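Local structure of lipocalin (Argas monolakensis, 3BRN) at residues F13-V19 with V77-I82; G21-Y27 with Y102-D106; S57-G61 with G86-L91. The protein binds the biogenic amine serotonin inside a lipocalin beta barrel and probably serves the soft tick as an amine-binding protein. All blocks are in the same frame, centred on the assembly; numbering follows the deposited sequence.

All three contacts border the serotonin pocket of one antiparallel barrel, and all are partly buried. Contact 1 packs helix 15-20 on the hairpin of strands 67-78 and 81-85 through aliphatic branches, burying A15, V19, V77 and I82 while G79 is exposed. Contact 2, centred about 13 Å from it, joins the segment after that helix to the loop entering strand 105-109; its chemistry is polar, with buried Y27 and D106 round the amine and R103 exposed. The two touch, Y102 OH meeting Q14 N and S18 OG weakly bonded to D106 OD1. Contact 3, centred about 17 Å from either, brings F58 over the serotonin hydroxyl and packs Y60, A87 and L91 beside it, near exposed glycines.

Contact 1 of 3, residues F13-V19 with V77-I82; sequences FQAYKSV and VNGDKI. With SRO (serotonin), chain C.
Y16 lies against V77 through its CB, 3.6 Å from V77 CG2, and its ring carries K17 CG over one face, offset toward the rim, with water 1 in plane at the edge. Water 1 accepts from Y16 N and donates to G79 O, so the G79 carbonyl also holds the first turn of the helix through solvent. The direct bond is A15 N to G79 O, 3.0 Å long and fairly straight at 161°, with the donor tilted 24° from the carbonyl plane. G79 sits in the type II' turn N78-K81 of a beta hairpin, and in this lipocalin barrel the short helix 15-20 packs against that hairpin. A15 CB points at the hairpin, 3.3 Å from K81 O and 3.8 Å from I82 CG1. Further along, V19 CG2, anti to its own carbonyl carbon, presses tightly on I82 CD1 at 3.5 Å and also touches V77 CG1. I82 sends CG2, anti to its backbone N, to the indole, 3.7 Å from serotonin CH2. The S18 carbonyl oxygen accepts from serotonin NZ at 2.8 Å, and M108 packs against both S18 and I82.

Contact 2 of 3, residues G21-Y27 with Y102-D106; sequences GPGNGGY and YRSCD. With SRO (serotonin), chain C.
The amine end of the serotonin pocket is built here, where Y27 and D106 meet round the ligand nitrogen. D106 OD2 accepts from serotonin NZ at 2.8 Å, and the same nitrogen stands 3.4 Å above the Y27 ring, over its centre. If protonated, it would gain from both the carboxylate and the ring's pi cloud, an arrangement consistent with a cation-pi contact. The two side chains cross at about a right angle, with ring and carboxylate planes 30° apart and D106 OD2 3.5 Å from Y27 CE1. On both residues CG lies anti to the carbonyl carbon (chi1 -74° for Y27, -48° for D106), which swings the two groups toward each other. Water 2 ties their far ends together: it donates to D106 OD1 and hydrogen-bonds Y27 OH, each at 2.7 Å. S100 OG hydrogen-bonds D106 OD1, as S18 OG does weakly, helping to fix the carboxylate's rotation, while H120 meets the Y27 ring edge-to-face. Away from the ligand the backbones touch where G21 C lies 3.1 Å from Y102 O, and the P22 ring rests on R103 O, CD at 3.3 Å. A C105-C132 disulfide ties strand 105-109 to helix 131-140. A carboxylate and an aromatic face holding an amine inside the barrel, with S18 O as a further acceptor, suit the biogenic amine-binding lipocalins of ticks.

Contact 3 of 3, residues S57-G61 with G86-L91; sequences SFTYG and GAGQDL. With SRO (serotonin), chain C.
Segment 57-61 of strand 55-64 runs past segment 86-91, a loop leading into a short, weakly bonded helix, without a clear hydrogen bond between them; the nearest CA atoms, those of Y60 and A87, are 8.4 Å apart, so side chains bridge the gap. Y60 reaches across with the hydroxyl end of its ring: CZ lies 3.8 Å from A87 CB, and OH comes 3.3 Å from A87 CA. With CG set between backbone N and carbonyl carbon (chi1 73°), the ring is directed at the loop, while CB, at the base of the side chain, lies 4.1 Å from L91 CD2, the two side chains running antiparallel alongside one another. L91 CD2 also sits in plane at the edge of the F58 ring, 3.9 Å from CE2. One face of that same ring takes the serotonin hydroxyl, 3.5 Å above the plane and offset toward the rim, so F58 meets the ligand with a face and L91 with its edge. Within segment 86-91, L91 N donates to D90 OD1 at 2.7 Å, on the anti side and 27° out of the carboxylate plane. This segment links strands 81-85 and 93-97; V43 of strand 42-44 packs on F58, Y60 and L91, and A73 of strand 67-78 on A87.

Contact 1 of 3, residues F13-V19 with V77-I82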
loop_
_atom_site.group_PDB
_atom_site.type_symbol
_atom_site.label_atom_id
_atom_site.label_comp_id
_atom_site.label_asym_id
_atom_site.label_seq_id
_atom_site.Cartn_x
_atom_site.Cartn_y
_atom_site.Cartn_z
ATOM N N PHE A 13 -3.937 -14.484 2.208
ATOM C CA PHE A 13 -3.224 -13.307 2.685
ATOM C C PHE A 13 -4.090 -12.494 3.640
ATOM O O PHE A 13 -5.236 -12.165 3.329
ATOM C CB PHE A 13 -2.776 -12.438 1.509
ATOM C CG PHE A 13 -1.730 -13.081 0.644
ATOM C CD1 PHE A 13 -0.396 -13.054 1.013
ATOM C CD2 PHE A 13 -2.080 -13.712 -0.537
ATOM C CE1 PHE A 13 0.570 -13.644 0.219
ATOM C CE2 PHE A 13 -1.120 -14.304 -1.335
ATOM C CZ PHE A 13 0.207 -14.270 -0.956
ATOM N N GLN A 14 -3.533 -12.175 4.801
ATOM C CA GLN A 14 -4.298 -11.592 5.900
ATOM C C GLN A 14 -4.099 -10.078 5.966
ATOM O O GLN A 14 -2.990 -9.610 6.221
ATOM C CB GLN A 14 -3.893 -12.239 7.225
ATOM C CG GLN A 14 -4.108 -13.739 7.251
ATOM C CD GLN A 14 -3.495 -14.391 8.470
ATOM O OE1 GLN A 14 -2.291 -14.648 8.507
ATOM N NE2 GLN A 14 -4.331 -14.708 9.459
ATOM N N ALA A 15 -5.172 -9.335 5.684
ATOM C CA ALA A 15 -5.185 -7.886 5.731
ATOM C C ALA A 15 -4.648 -7.222 7.003
ATOM O O ALA A 15 -3.918 -6.244 6.915
ATOM C CB ALA A 15 -6.566 -7.351 5.367
ATOM N N TYR A 16 -5.028 -7.693 8.186
ATOM C CA TYR A 16 -4.484 -7.067 9.385
ATOM C C TYR A 16 -2.950 -7.177 9.445
ATOM O O TYR A 16 -2.279 -6.213 9.785
ATOM C CB TYR A 16 -5.157 -7.581 10.672
ATOM C CG TYR A 16 -4.636 -8.893 11.164
ATOM C CD1 TYR A 16 -5.206 -10.087 10.741
ATOM C CD2 TYR A 16 -3.674 -8.947 12.167
ATOM C CE1 TYR A 16 -4.780 -11.291 11.243
ATOM C CE2 TYR A 16 -3.236 -10.152 12.666
ATOM C CZ TYR A 16 -3.792 -11.321 12.197
ATOM O OH TYR A 16 -3.337 -12.534 12.645
ATOM N N LYS A 17 -2.395 -8.308 9.008
ATOM C CA LYS A 17 -0.943 -8.461 8.945
ATOM C C LYS A 17 -0.298 -7.563 7.890
ATOM O O LYS A 17 0.801 -7.052 8.088
ATOM C CB LYS A 17 -0.554 -9.923 8.709
ATOM C CG LYS A 17 -0.646 -10.795 9.946
ATOM C CD LYS A 17 -1.029 -12.206 9.587
ATOM C CE LYS A 17 -0.824 -13.146 10.755
ATOM N NZ LYS A 17 0.554 -13.697 10.764
ATOM N N SER A 18 -0.950 -7.406 6.744
ATOM C CA SER A 18 -0.468 -6.481 5.739
ATOM C C SER A 18 -0.464 -5.031 6.270
ATOM O O SER A 18 0.503 -4.287 6.093
ATOM C CB SER A 18 -1.335 -6.571 4.469
ATOM O OG SER A 18 -0.967 -5.544 3.565
ATOM N N VAL A 19 -1.575 -4.615 6.855
ATOM C CA VAL A 19 -1.729 -3.242 7.329
ATOM C C VAL A 19 -0.796 -2.935 8.514
ATOM O O VAL A 19 -0.269 -1.831 8.627
ATOM C CB VAL A 19 -3.194 -2.963 7.724
ATOM C CG1 VAL A 19 -3.333 -1.603 8.421
ATOM C CG2 VAL A 19 -4.112 -3.092 6.505
ATOM N N VAL A 77 -10.288 -4.332 8.737
ATOM C CA VAL A 77 -9.637 -5.484 8.118
ATOM C C VAL A 77 -10.381 -6.795 8.357
ATOM O O VAL A 77 -10.680 -7.147 9.497
ATOM C CB VAL A 77 -8.171 -5.615 8.594
ATOM C CG1 VAL A 77 -7.306 -4.498 7.978
ATOM C CG2 VAL A 77 -8.099 -5.541 10.097
ATOM N N ASN A 78 -10.680 -7.504 7.269
ATOM C CA ASN A 78 -11.295 -8.833 7.320
ATOM C C ASN A 78 -10.746 -9.737 6.200
ATOM O O ASN A 78 -10.821 -9.383 5.034
ATOM C CB ASN A 78 -12.825 -8.718 7.187
ATOM C CG ASN A 78 -13.460 -7.905 8.318
ATOM O OD1 ASN A 78 -13.711 -8.555 9.452
ATOM N ND2 ASN A 78 -13.785 -6.731 8.143
ATOM N N GLY A 79 -10.282 -10.936 6.544
ATOM C CA GLY A 79 -9.727 -11.837 5.523
ATOM C C GLY A 79 -8.680 -11.064 4.744
ATOM O O GLY A 79 -7.945 -10.286 5.329
ATOM N N ASP A 80 -8.760 -11.102 3.420
ATOM C CA ASP A 80 -7.838 -10.331 2.590
ATOM C C ASP A 80 -8.333 -8.940 2.198
ATOM O O ASP A 80 -7.751 -8.300 1.319
ATOM C CB ASP A 80 -7.431 -11.128 1.337
ATOM C CG ASP A 80 -8.611 -11.437 0.425
ATOM O OD1 ASP A 80 -9.757 -11.124 0.806
ATOM O OD2 ASP A 80 -8.399 -12.029 -0.661
ATOM N N LYS A 81 -9.335 -8.432 2.910
ATOM C CA LYS A 81 -9.915 -7.127 2.583
ATOM C C LYS A 81 -9.469 -5.991 3.504
ATOM O O LYS A 81 -9.556 -6.094 4.728
ATOM C CB LYS A 81 -11.444 -7.191 2.586
ATOM C CG LYS A 81 -12.028 -8.228 1.654
ATOM C CD LYS A 81 -11.630 -7.959 0.220
ATOM C CE LYS A 81 -12.050 -9.141 -0.661
ATOM N NZ LYS A 81 -11.997 -8.769 -2.101
ATOM N N ILE A 82 -8.984 -4.914 2.893
ATOM C CA ILE A 82 -8.720 -3.653 3.589
ATOM C C ILE A 82 -9.797 -2.670 3.146
ATOM O O ILE A 82 -9.884 -2.323 1.964
ATOM C CB ILE A 82 -7.332 -3.066 3.221
ATOM C CG1 ILE A 82 -6.211 -4.004 3.690
ATOM C CG2 ILE A 82 -7.136 -1.659 3.842
ATOM C CD1 ILE A 82 -4.838 -3.637 3.128
HETATM O OH SRO C . -4.086 1.405 6.073
HETATM C CZ3 SRO C . -4.038 1.086 4.738
HETATM C CH2 SRO C . -5.149 1.408 3.962
HETATM C CZ2 SRO C . -5.119 1.221 2.578
HETATM C CE2 SRO C . -3.977 0.643 2.045
HETATM N NE1 SRO C . -3.603 0.257 0.798
HETATM C CD1 SRO C . -2.345 -0.241 0.842
HETATM C CG SRO C . -1.898 -0.208 2.164
HETATM C CD2 SRO C . -2.942 0.331 2.911
HETATM C CE3 SRO C . -2.984 0.548 4.202
HETATM C CB SRO C . -0.565 -0.707 2.664
HETATM C CA SRO C . -0.760 -1.938 3.571
HETATM N NZ SRO C . 0.534 -2.287 4.168
HETATM O O HOH W 1 -7.449 -9.543 7.887
#

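Contact 2 of 3, residues G21-Y27 with Y102-D106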
loop_
_atom_site.group_PDB
_atom_site.type_symbol
_atom_site.label_atom_id
_atom_site.label_comp_id
_atom_site.label_asym_id
_atom_site.label_seq_id
_atom_site.Cartn_x
_atom_site.Cartn_y
_atom_site.Cartn_z
ATOM N N GLY A 21 2.140 -4.568 8.929
ATOM C CA GLY A 21 3.454 -4.641 8.314
ATOM C C GLY A 21 4.545 -4.958 9.321
ATOM O O GLY A 21 4.301 -5.664 10.298
ATOM N N PRO A 22 5.704 -4.296 9.184
ATOM C CA PRO A 22 6.848 -4.595 10.038
ATOM C C PRO A 22 6.606 -4.137 11.469
ATOM O O PRO A 22 7.404 -4.439 12.359
ATOM C CB PRO A 22 7.964 -3.764 9.409
ATOM C CG PRO A 22 7.254 -2.564 8.876
ATOM C CD PRO A 22 5.907 -3.065 8.398
ATOM N N GLY A 23 5.532 -3.384 11.681
ATOM C CA GLY A 23 5.212 -2.856 13.004
ATOM C C GLY A 23 5.753 -1.458 13.262
ATOM O O GLY A 23 5.868 -1.026 14.411
ATOM N N ASN A 24 6.068 -0.743 12.187
ATOM C CA ASN A 24 6.602 0.616 12.277
ATOM C C ASN A 24 6.551 1.279 10.902
ATOM O O ASN A 24 6.274 0.610 9.903
ATOM C CB ASN A 24 8.051 0.590 12.784
ATOM C CG ASN A 24 9.017 -0.005 11.771
ATOM O OD1 ASN A 24 9.447 0.668 10.836
ATOM N ND2 ASN A 24 9.431 -1.241 12.007
ATOM N N GLY A 25 6.737 2.598 10.874
ATOM C CA GLY A 25 6.838 3.349 9.621
ATOM C C GLY A 25 5.569 3.403 8.783
ATOM O O GLY A 25 4.459 3.651 9.300
ATOM N N GLY A 26 5.747 3.246 7.473
ATOM C CA GLY A 26 4.636 3.335 6.535
ATOM C C GLY A 26 5.001 2.846 5.151
ATOM O O GLY A 26 6.094 2.319 4.944
ATOM N N TYR A 27 4.053 2.989 4.223
ATOM C CA TYR A 27 4.165 2.450 2.870
ATOM C C TYR A 27 3.904 3.541 1.825
ATOM O O TYR A 27 2.923 4.286 1.922
ATOM C CB TYR A 27 3.166 1.297 2.673
ATOM C CG TYR A 27 3.551 0.013 3.379
ATOM C CD1 TYR A 27 4.075 -1.063 2.675
ATOM C CD2 TYR A 27 3.294 -0.153 4.732
ATOM C CE1 TYR A 27 4.431 -2.246 3.327
ATOM C CE2 TYR A 27 3.619 -1.314 5.382
ATOM C CZ TYR A 27 4.163 -2.364 4.679
ATOM O OH TYR A 27 4.541 -3.485 5.369
ATOM N N TYR A 102 4.339 -9.008 4.578
ATOM C CA TYR A 102 3.995 -8.590 5.932
ATOM C C TYR A 102 5.100 -7.734 6.543
ATOM O O TYR A 102 5.134 -7.519 7.755
ATOM C CB TYR A 102 3.723 -9.807 6.816
ATOM C CG TYR A 102 2.511 -10.609 6.399
ATOM C CD1 TYR A 102 1.512 -10.039 5.622
ATOM C CD2 TYR A 102 2.366 -11.936 6.782
ATOM C CE1 TYR A 102 0.402 -10.768 5.238
ATOM C CE2 TYR A 102 1.261 -12.673 6.403
ATOM C CZ TYR A 102 0.282 -12.084 5.631
ATOM O OH TYR A 102 -0.821 -12.814 5.251
ATOM N N ARG A 103 6.003 -7.249 5.697
ATOM C CA ARG A 103 7.236 -6.629 6.166
ATOM C C ARG A 103 7.587 -5.400 5.333
ATOM O O ARG A 103 7.621 -4.281 5.845
ATOM C CB ARG A 103 8.389 -7.634 6.130
ATOM C CG ARG A 103 8.608 -8.374 7.440
ATOM C CD ARG A 103 9.941 -9.106 7.444
ATOM N NE ARG A 103 9.891 -10.338 6.662
ATOM C CZ ARG A 103 10.750 -11.343 6.796
ATOM N NH1 ARG A 103 11.733 -11.264 7.683
ATOM N NH2 ARG A 103 10.629 -12.426 6.041
ATOM N N SER A 104 7.847 -5.615 4.048
ATOM C CA SER A 104 8.386 -4.568 3.189
ATOM C C SER A 104 7.469 -4.119 2.059
ATOM O O SER A 104 7.585 -2.991 1.580
ATOM C CB SER A 104 9.747 -4.983 2.627
ATOM O OG SER A 104 9.646 -6.174 1.870
ATOM N N CYS A 105 6.637 -5.021 1.555
ATOM C CA CYS A 105 5.869 -4.704 0.353
ATOM C C CYS A 105 4.550 -5.464 0.258
ATOM O O CYS A 105 4.396 -6.540 0.836
ATOM C CB CYS A 105 6.722 -4.943 -0.901
ATOM S SG CYS A 105 7.181 -6.673 -1.139
ATOM N N ASP A 106 3.598 -4.922 -0.481
ATOM C CA ASP A 106 2.321 -5.540 -0.729
ATOM C C ASP A 106 1.977 -5.394 -2.190
ATOM O O ASP A 106 2.325 -4.410 -2.791
ATOM C CB ASP A 106 1.206 -4.831 0.004
ATOM C CG ASP A 106 1.503 -4.575 1.429
ATOM O OD1 ASP A 106 1.629 -5.508 2.197
ATOM O OD2 ASP A 106 1.532 -3.419 1.783
HETATM O OH SRO C . -4.086 1.405 6.073
HETATM C CZ3 SRO C . -4.038 1.086 4.738
HETATM C CH2 SRO C . -5.149 1.408 3.962
HETATM C CZ2 SRO C . -5.119 1.221 2.578
HETATM C CE2 SRO C . -3.977 0.643 2.045
HETATM N NE1 SRO C . -3.603 0.257 0.798
HETATM C CD1 SRO C . -2.345 -0.241 0.842
HETATM C CG SRO C . -1.898 -0.208 2.164
HETATM C CD2 SRO C . -2.942 0.331 2.911
HETATM C CE3 SRO C . -2.984 0.548 4.202
HETATM C CB SRO C . -0.565 -0.707 2.664
HETATM C CA SRO C . -0.760 -1.938 3.571
HETATM N NZ SRO C . 0.534 -2.287 4.168
HETATM O O HOH W 2 3.209 -5.613 4.352
#

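Contact 3 of 3, residues S57-G61 with G86-L91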
loop_
_atom_site.group_PDB
_atom_site.type_symbol
_atom_site.label_atom_id
_atom_site.label_comp_id
_atom_site.label_asym_id
_atom_site.label_seq_id
_atom_site.Cartn_x
_atom_site.Cartn_y
_atom_site.Cartn_z
ATOM N N SER A 57 -8.127 4.072 13.128
ATOM C CA SER A 57 -7.735 5.251 12.360
ATOM C C SER A 57 -6.358 5.019 11.779
ATOM O O SER A 57 -5.536 4.327 12.378
ATOM C CB SER A 57 -7.662 6.489 13.273
ATOM O OG SER A 57 -8.911 6.790 13.857
ATOM N N PHE A 58 -6.078 5.653 10.640
ATOM C CA PHE A 58 -4.732 5.637 10.096
ATOM C C PHE A 58 -4.498 6.928 9.347
ATOM O O PHE A 58 -5.448 7.613 8.969
ATOM C CB PHE A 58 -4.506 4.432 9.172
ATOM C CG PHE A 58 -5.221 4.532 7.855
ATOM C CD1 PHE A 58 -6.581 4.300 7.775
ATOM C CD2 PHE A 58 -4.530 4.857 6.698
ATOM C CE1 PHE A 58 -7.249 4.455 6.592
ATOM C CE2 PHE A 58 -5.186 4.995 5.503
ATOM C CZ PHE A 58 -6.550 4.763 5.436
ATOM N N THR A 59 -3.237 7.324 9.275
ATOM C CA THR A 59 -2.847 8.537 8.565
ATOM C C THR A 59 -2.432 8.188 7.139
ATOM O O THR A 59 -1.847 7.131 6.894
ATOM C CB THR A 59 -1.684 9.237 9.278
ATOM O OG1 THR A 59 -2.049 9.503 10.642
ATOM C CG2 THR A 59 -1.311 10.555 8.576
ATOM N N TYR A 60 -2.790 9.060 6.206
ATOM C CA TYR A 60 -2.403 8.915 4.813
ATOM C C TYR A 60 -2.149 10.295 4.238
ATOM O O TYR A 60 -2.463 11.320 4.869
ATOM C CB TYR A 60 -3.489 8.200 4.017
ATOM C CG TYR A 60 -4.712 9.037 3.751
ATOM C CD1 TYR A 60 -5.739 9.106 4.679
ATOM C CD2 TYR A 60 -4.867 9.720 2.541
ATOM C CE1 TYR A 60 -6.860 9.879 4.447
ATOM C CE2 TYR A 60 -5.999 10.481 2.293
ATOM C CZ TYR A 60 -6.992 10.558 3.258
ATOM O OH TYR A 60 -8.146 11.283 3.025
ATOM N N GLY A 61 -1.429 10.341 3.131
ATOM C CA GLY A 61 -1.051 11.627 2.590
ATOM C C GLY A 61 -0.370 11.556 1.255
ATOM O O GLY A 61 -0.466 10.567 0.529
ATOM N N GLY A 86 -13.848 7.200 4.596
ATOM C CA GLY A 86 -13.506 8.567 4.993
ATOM C C GLY A 86 -12.191 9.104 4.461
ATOM O O GLY A 86 -11.636 10.066 5.008
ATOM N N ALA A 87 -11.745 8.562 3.332
ATOM C CA ALA A 87 -10.494 8.989 2.722
ATOM C C ALA A 87 -10.739 9.666 1.372
ATOM O O ALA A 87 -9.807 9.886 0.595
ATOM C CB ALA A 87 -9.541 7.798 2.574
ATOM N N GLY A 88 -11.998 9.993 1.101
ATOM C CA GLY A 88 -12.358 10.703 -0.112
ATOM C C GLY A 88 -12.329 9.811 -1.337
ATOM O O GLY A 88 -12.615 8.617 -1.254
ATOM N N GLN A 89 -11.981 10.395 -2.480
ATOM C CA GLN A 89 -12.330 9.818 -3.772
ATOM C C GLN A 89 -11.171 9.011 -4.347
ATOM O O GLN A 89 -11.163 8.673 -5.531
ATOM C CB GLN A 89 -12.746 10.914 -4.754
ATOM C CG GLN A 89 -14.246 11.149 -4.825
ATOM C CD GLN A 89 -15.020 9.884 -5.138
ATOM O OE1 GLN A 89 -14.632 9.105 -6.010
ATOM N NE2 GLN A 89 -16.122 9.672 -4.428
ATOM N N ASP A 90 -10.193 8.704 -3.501
ATOM C CA ASP A 90 -9.056 7.886 -3.907
ATOM C C ASP A 90 -9.012 6.577 -3.125
ATOM O O ASP A 90 -9.283 5.508 -3.671
ATOM C CB ASP A 90 -7.748 8.656 -3.719
ATOM C CG ASP A 90 -7.806 9.628 -2.558
ATOM O OD1 ASP A 90 -8.598 9.392 -1.621
ATOM O OD2 ASP A 90 -7.059 10.629 -2.581
ATOM N N LEU A 91 -8.670 6.670 -1.845
ATOM C CA LEU A 91 -8.356 5.495 -1.051
ATOM C C LEU A 91 -9.584 4.777 -0.491
ATOM O O LEU A 91 -9.499 3.612 -0.092
ATOM C CB LEU A 91 -7.388 5.890 0.064
ATOM C CG LEU A 91 -6.421 4.865 0.643
ATOM C CD1 LEU A 91 -5.629 4.169 -0.465
ATOM C CD2 LEU A 91 -5.494 5.585 1.618
HETATM O OH SRO C . -4.086 1.405 6.073
HETATM C CZ3 SRO C . -4.038 1.086 4.738
HETATM C CH2 SRO C . -5.149 1.408 3.962
HETATM C CZ2 SRO C . -5.119 1.221 2.578
HETATM C CE2 SRO C . -3.977 0.643 2.045
HETATM N NE1 SRO C . -3.603 0.257 0.798
HETATM C CD1 SRO C . -2.345 -0.241 0.842
HETATM C CG SRO C . -1.898 -0.208 2.164
HETATM C CD2 SRO C . -2.942 0.331 2.911
HETATM C CE3 SRO C . -2.984 0.548 4.202
HETATM C CB SRO C . -0.565 -0.707 2.664
HETATM C CA SRO C . -0.760 -1.938 3.571
HETATM N NZ SRO C . 0.534 -2.287 4.168
#